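Local coordinates for protein 2-oxoadipate dioxygenase/decarboxylase (Pseudomonas putida, PDB 6W1G) that converts 2-oxoadipate and dioxygen into D-2-hydroxyglutarate and carbon dioxide, using iron(II), in a D-lysine catabolic pathway, at residues A[73-78]-A[130-135]; A[106-111]-A[210-215]. All coordinates share one frame; numbering follows the deposited sequence.

How the contacts relate
Contacts 1 and 2 meet in one mixed sheet, and their centres lie about 7 Å apart. Contact 1 pairs strands 69-75 and 127-133. Contact 2 sets helix 211-217 against the start of strand 108-114, the other neighbour of 127-133. Backbone and side chain both tie them together: Leu132 N bonds to His109 O at 2.8 Å, and Ser131 OG to Ser110 OG at 2.7 Å. A salt bridge between Arg74 NH1 of contact 1 and Asp215 OD2 of contact 2 also joins them. Arg74 binds 2-oxoadipate. The nickel ion held by His70, His226 and Glu294 lies about 9 Å from the Ser131 side chain and about 12 Å from that of Val108.

Contact 1 of 2, residues A[73-78]-A[130-135]; sequences IRVGTA and TSLLRL
Ile73, Arg74 and Val75 pair in parallel with Thr130, Ser131 and Leu132. The bonds form a ladder: Ser131 N gives to Ile73 O, Val75 N to Ser131 O at 2.8 Å, and Leu133 N to Val75 O at 3.0 Å. All three are nearly straight at the hydrogen, but the donor at Ile73 O comes in tilted 19° from the carbonyl plane.

The tight side carries Ile73, Val75, Thr130 and Leu132, and helix 78-90 packs on it. Ile73 and Thr130 lie alongside each other. Ile73 CG1 sits between its own backbone N and carbonyl carbon (chi1 61°), which lays it against Thr130 OG1 at 3.7 Å. Thr130 OG1 is also bonded to Val128 O. With an alanine at Ile73 the CG1 and CD1 atoms would go, which would probably open a gap between Thr130 and Ile84 of the helix. Farther along, Leu132 crosses Val75 at about a right angle, with its CD1 4.2 Å from Val75 CG2. The same CD1 reaches Thr77 O at 3.6 Å. Thr77 N-caps the helix, its OG1 bonding to Glu80 N.

Between the two strands, the side with Arg74 and Ser131 is looser and holds a water. Arg74 CG is 4.2 Å from Ser131 CB. The water lies 2.7 Å from Ser131 OG and bonds weakly to Arg74 NE. Ser110 is the stronger partner of Ser131.

The chemistry is thus divided. A largely apolar face seats helix 78-90. On the other, Leu212 and Val216 pack over substrate-binding Arg74, and Asp215 probably helps fix its guanidinium group.

Contact 2 of 2, residues A[106-111]-A[210-215]; sequences VPVHST and HRLIAD
Pro107 lies over the ring of His210, where an inverse gamma turn meets the N-cap of helix 211-217. Pro107 is the centre of that turn, which leads into strand 108-114. The contact of Pro107 with His210 is CH-pi. Pro107 CD is 3.7 Å from the centroid of the His210 ring and 10° off its normal, so it sits almost over the middle of the face. Val106 CG1 comes obliquely to the same ring, 4.0 Å from His210 CE1, and also touches Leu212 CD1 at 3.9 Å.

The second part of the first shell is tighter. Val108 CG1 fits into the fork of Leu212 and is 3.5 Å from both Leu212 CD1 and Leu212 CD2. The distance to CD2 is shorter than usual for two carbons. Leu212 CG, anti to the backbone N (chi1 -167°), carries the fork toward the strand. At the margin, Pro107 CG approaches Ile213 CG1 at 4.3 Å.

Further out, backbone bonds at the margin of the sheet tie this side down. Pro107 is bonded to Arg134, and Val108 to Leu101. The turn's own bond, Val108 N to Val106 O, positions Pro107. Leu133 of strand 127-133 packs on both Leu212 and Ile213, so the helix rests on two neighbouring strands. One turn on, Asp215 OD1 is hydrogen-bonded to His223.

The His210 ring is positioned in part by its own helix. Its ND1 accepts the N-H of Leu212, which probably helps set the turn of the ring, with one face toward Pro107. The bond is long at 3.3 Å, but Leu212 N lies only 7° out of the ring plane.

Contact 1 of 2, residues A[73-78]-A[130-135]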
loop_
_atom_site.group_PDB
_atom_site.type_symbol
_atom_site.label_atom_id
_atom_site.label_comp_id
_atom_site.label_asym_id
_atom_site.label_seq_id
_atom_site.Cartn_x
_atom_site.Cartn_y
_atom_site.Cartn_z
ATOM N N ILE A 73 -9.223 4.054 -0.498
ATOM C CA ILE A 73 -10.375 4.915 -0.631
ATOM C C ILE A 73 -10.587 5.234 -2.100
ATOM O O ILE A 73 -9.695 5.079 -2.946
ATOM C CB ILE A 73 -10.185 6.237 0.136
ATOM C CG1 ILE A 73 -8.977 7.041 -0.383
ATOM C CG2 ILE A 73 -10.096 5.945 1.603
ATOM C CD1 ILE A 73 -8.826 8.452 0.167
ATOM N N ARG A 74 -11.769 5.771 -2.380
ATOM C CA ARG A 74 -12.173 6.201 -3.719
ATOM C C ARG A 74 -12.789 7.577 -3.617
ATOM O O ARG A 74 -13.621 7.802 -2.740
ATOM C CB ARG A 74 -13.227 5.240 -4.264
ATOM C CG ARG A 74 -12.734 3.807 -4.303
ATOM C CD ARG A 74 -13.899 2.827 -4.351
ATOM N NE ARG A 74 -13.452 1.472 -4.606
ATOM C CZ ARG A 74 -14.231 0.407 -4.521
ATOM N NH1 ARG A 74 -15.504 0.552 -4.180
ATOM N NH2 ARG A 74 -13.736 -0.789 -4.769
ATOM N N VAL A 75 -12.383 8.484 -4.502
ATOM C CA VAL A 75 -12.967 9.810 -4.583
ATOM C C VAL A 75 -13.612 9.965 -5.953
ATOM O O VAL A 75 -13.377 9.177 -6.883
ATOM C CB VAL A 75 -11.957 10.941 -4.291
ATOM C CG1 VAL A 75 -11.493 10.855 -2.884
ATOM C CG2 VAL A 75 -10.789 10.912 -5.264
ATOM N N GLY A 76 -14.447 10.993 -6.085
ATOM C CA GLY A 76 -15.286 11.124 -7.243
ATOM C C GLY A 76 -14.981 12.261 -8.183
ATOM O O GLY A 76 -15.521 12.277 -9.284
ATOM N N THR A 77 -14.195 13.246 -7.762
ATOM C CA THR A 77 -13.948 14.411 -8.594
ATOM C C THR A 77 -12.487 14.819 -8.510
ATOM O O THR A 77 -11.775 14.504 -7.545
ATOM C CB THR A 77 -14.779 15.646 -8.173
ATOM O OG1 THR A 77 -14.226 16.172 -6.961
ATOM C CG2 THR A 77 -16.254 15.332 -8.034
ATOM N N ALA A 78 -12.038 15.516 -9.554
ATOM C CA ALA A 78 -10.687 16.069 -9.572
ATOM C C ALA A 78 -10.419 16.950 -8.357
ATOM O O ALA A 78 -9.334 16.887 -7.754
ATOM C CB ALA A 78 -10.438 16.860 -10.873
ATOM N N THR A 130 -5.473 5.531 -3.365
ATOM C CA THR A 130 -6.540 6.480 -3.631
ATOM C C THR A 130 -6.938 6.384 -5.093
ATOM O O THR A 130 -6.141 6.681 -5.993
ATOM C CB THR A 130 -6.079 7.876 -3.291
ATOM O OG1 THR A 130 -5.679 7.922 -1.924
ATOM C CG2 THR A 130 -7.179 8.910 -3.505
ATOM N N SER A 131 -8.198 6.005 -5.334
ATOM C CA SER A 131 -8.716 5.888 -6.693
ATOM C C SER A 131 -9.620 7.056 -7.013
ATOM O O SER A 131 -10.375 7.516 -6.154
ATOM C CB SER A 131 -9.501 4.589 -6.832
ATOM O OG SER A 131 -8.723 3.444 -6.557
ATOM N N LEU A 132 -9.533 7.505 -8.256
ATOM C CA LEU A 132 -10.443 8.498 -8.780
ATOM C C LEU A 132 -11.357 7.833 -9.804
ATOM O O LEU A 132 -10.888 7.235 -10.779
ATOM C CB LEU A 132 -9.634 9.618 -9.430
ATOM C CG LEU A 132 -10.474 10.617 -10.193
ATOM C CD1 LEU A 132 -11.482 11.387 -9.347
ATOM C CD2 LEU A 132 -9.556 11.617 -10.909
ATOM N N LEU A 133 -12.663 7.917 -9.549
ATOM C CA LEU A 133 -13.671 7.414 -10.464
ATOM C C LEU A 133 -13.635 8.207 -11.766
ATOM O O LEU A 133 -13.518 9.434 -11.759
ATOM C CB LEU A 133 -15.036 7.580 -9.801
ATOM C CG LEU A 133 -16.253 6.998 -10.517
ATOM C CD1 LEU A 133 -16.240 5.492 -10.440
ATOM C CD2 LEU A 133 -17.532 7.578 -9.885
ATOM N N ARG A 134 -13.752 7.499 -12.893
ATOM C CA ARG A 134 -13.820 8.118 -14.214
ATOM C C ARG A 134 -15.259 8.030 -14.701
ATOM O O ARG A 134 -15.809 6.928 -14.834
ATOM C CB ARG A 134 -12.868 7.435 -15.193
ATOM C CG ARG A 134 -11.429 7.414 -14.683
ATOM C CD ARG A 134 -10.419 7.226 -15.813
ATOM N NE ARG A 134 -10.352 8.402 -16.680
ATOM C CZ ARG A 134 -9.622 8.471 -17.782
ATOM N NH1 ARG A 134 -8.909 7.421 -18.146
ATOM N NH2 ARG A 134 -9.592 9.582 -18.524
ATOM N N LEU A 135 -15.869 9.178 -14.927
ATOM C CA LEU A 135 -17.255 9.169 -15.376
ATOM C C LEU A 135 -17.425 9.087 -16.886
ATOM O O LEU A 135 -18.533 8.771 -17.348
ATOM C CB LEU A 135 -17.988 10.404 -14.861
ATOM C CG LEU A 135 -18.160 10.446 -13.351
ATOM C CD1 LEU A 135 -19.012 11.658 -12.996
ATOM C CD2 LEU A 135 -18.776 9.175 -12.791
HETATM O O HOH W 1 -10.513 1.437 -6.263
#

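Contact 2 of 2, residues A[106-111]-A[210-215]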
loop_
_atom_site.group_PDB
_atom_site.type_symbol
_atom_site.label_atom_id
_atom_site.label_comp_id
_atom_site.label_asym_id
_atom_site.label_seq_id
_atom_site.Cartn_x
_atom_site.Cartn_y
_atom_site.Cartn_z
ATOM N N VAL A 106 -12.605 -1.634 -15.050
ATOM C CA VAL A 106 -13.012 -0.933 -13.832
ATOM C C VAL A 106 -12.791 0.564 -14.022
ATOM O O VAL A 106 -11.669 0.989 -14.347
ATOM C CB VAL A 106 -12.226 -1.428 -12.608
ATOM C CG1 VAL A 106 -12.771 -0.795 -11.330
ATOM C CG2 VAL A 106 -12.253 -2.951 -12.525
ATOM N N PRO A 107 -13.810 1.406 -13.822
ATOM C CA PRO A 107 -13.701 2.830 -14.204
ATOM C C PRO A 107 -12.998 3.700 -13.156
ATOM O O PRO A 107 -13.533 4.712 -12.695
ATOM C CB PRO A 107 -15.174 3.218 -14.398
ATOM C CG PRO A 107 -15.891 2.393 -13.386
ATOM C CD PRO A 107 -15.185 1.050 -13.426
ATOM N N VAL A 108 -11.764 3.321 -12.803
ATOM C CA VAL A 108 -10.950 4.092 -11.880
ATOM C C VAL A 108 -9.497 4.135 -12.359
ATOM O O VAL A 108 -9.028 3.267 -13.098
ATOM C CB VAL A 108 -10.959 3.568 -10.414
ATOM C CG1 VAL A 108 -12.356 3.590 -9.778
ATOM C CG2 VAL A 108 -10.348 2.173 -10.333
ATOM N N HIS A 109 -8.773 5.152 -11.873
ATOM C CA HIS A 109 -7.308 5.152 -11.905
ATOM C C HIS A 109 -6.830 5.747 -10.588
ATOM O O HIS A 109 -7.574 6.497 -9.940
ATOM C CB HIS A 109 -6.707 5.798 -13.156
ATOM C CG HIS A 109 -7.194 7.150 -13.513
ATOM N ND1 HIS A 109 -6.618 7.823 -14.564
ATOM C CD2 HIS A 109 -8.183 7.942 -13.041
ATOM C CE1 HIS A 109 -7.261 8.965 -14.748
ATOM N NE2 HIS A 109 -8.211 9.063 -13.842
ATOM N N SER A 110 -5.596 5.403 -10.198
ATOM C CA SER A 110 -5.218 5.541 -8.802
ATOM C C SER A 110 -3.742 5.847 -8.629
ATOM O O SER A 110 -2.901 5.619 -9.508
ATOM C CB SER A 110 -5.490 4.218 -8.062
ATOM O OG SER A 110 -6.756 3.722 -8.397
ATOM N N THR A 111 -3.439 6.349 -7.423
ATOM C CA THR A 111 -2.073 6.504 -6.933
ATOM C C THR A 111 -2.063 6.068 -5.484
ATOM O O THR A 111 -3.114 5.819 -4.907
ATOM C CB THR A 111 -1.593 7.956 -7.068
ATOM O OG1 THR A 111 -0.186 8.043 -6.800
ATOM C CG2 THR A 111 -2.289 8.890 -6.143
ATOM N N HIS A 210 -21.968 -0.154 -12.455
ATOM C CA HIS A 210 -20.800 -0.773 -11.852
ATOM C C HIS A 210 -20.942 -0.604 -10.347
ATOM O O HIS A 210 -21.297 0.481 -9.880
ATOM C CB HIS A 210 -19.507 -0.094 -12.350
ATOM C CG HIS A 210 -18.302 -0.973 -12.282
ATOM N ND1 HIS A 210 -17.632 -1.214 -11.103
ATOM C CD2 HIS A 210 -17.656 -1.681 -13.237
ATOM C CE1 HIS A 210 -16.617 -2.029 -11.335
ATOM N NE2 HIS A 210 -16.622 -2.342 -12.621
ATOM N N ARG A 211 -20.683 -1.679 -9.592
ATOM C CA ARG A 211 -20.794 -1.580 -8.143
ATOM C C ARG A 211 -19.948 -0.439 -7.610
ATOM O O ARG A 211 -20.326 0.216 -6.634
ATOM C CB ARG A 211 -20.387 -2.893 -7.477
ATOM C CG ARG A 211 -18.971 -3.341 -7.777
ATOM C CD ARG A 211 -18.885 -4.863 -7.965
ATOM N NE ARG A 211 -19.249 -5.611 -6.764
ATOM C CZ ARG A 211 -18.433 -6.417 -6.082
ATOM N NH1 ARG A 211 -18.883 -7.043 -5.000
ATOM N NH2 ARG A 211 -17.182 -6.612 -6.475
ATOM N N LEU A 212 -18.808 -0.169 -8.245
ATOM C CA LEU A 212 -17.929 0.894 -7.780
ATOM C C LEU A 212 -18.553 2.272 -7.965
ATOM O O LEU A 212 -18.343 3.167 -7.143
ATOM C CB LEU A 212 -16.598 0.803 -8.517
ATOM C CG LEU A 212 -15.477 1.640 -7.923
ATOM C CD1 LEU A 212 -14.135 0.992 -8.152
ATOM C CD2 LEU A 212 -15.526 3.037 -8.529
ATOM N N ILE A 213 -19.347 2.456 -9.012
ATOM C CA ILE A 213 -19.997 3.746 -9.204
ATOM C C ILE A 213 -20.957 4.038 -8.060
ATOM O O ILE A 213 -21.005 5.160 -7.556
ATOM C CB ILE A 213 -20.674 3.785 -10.586
ATOM C CG1 ILE A 213 -19.598 3.694 -11.680
ATOM C CG2 ILE A 213 -21.526 5.018 -10.751
ATOM C CD1 ILE A 213 -20.151 3.448 -13.066
ATOM N N ALA A 214 -21.739 3.037 -7.631
ATOM C CA ALA A 214 -22.624 3.252 -6.494
ATOM C C ALA A 214 -21.838 3.503 -5.204
ATOM O O ALA A 214 -22.197 4.385 -4.413
ATOM C CB ALA A 214 -23.570 2.071 -6.319
ATOM N N ASP A 215 -20.783 2.730 -4.963
ATOM C CA ASP A 215 -19.999 2.898 -3.750
ATOM C C ASP A 215 -19.481 4.331 -3.606
ATOM O O ASP A 215 -19.404 4.850 -2.487
ATOM C CB ASP A 215 -18.855 1.879 -3.709
ATOM C CG ASP A 215 -18.044 1.963 -2.431
ATOM O OD1 ASP A 215 -18.591 1.631 -1.357
ATOM O OD2 ASP A 215 -16.871 2.380 -2.497
#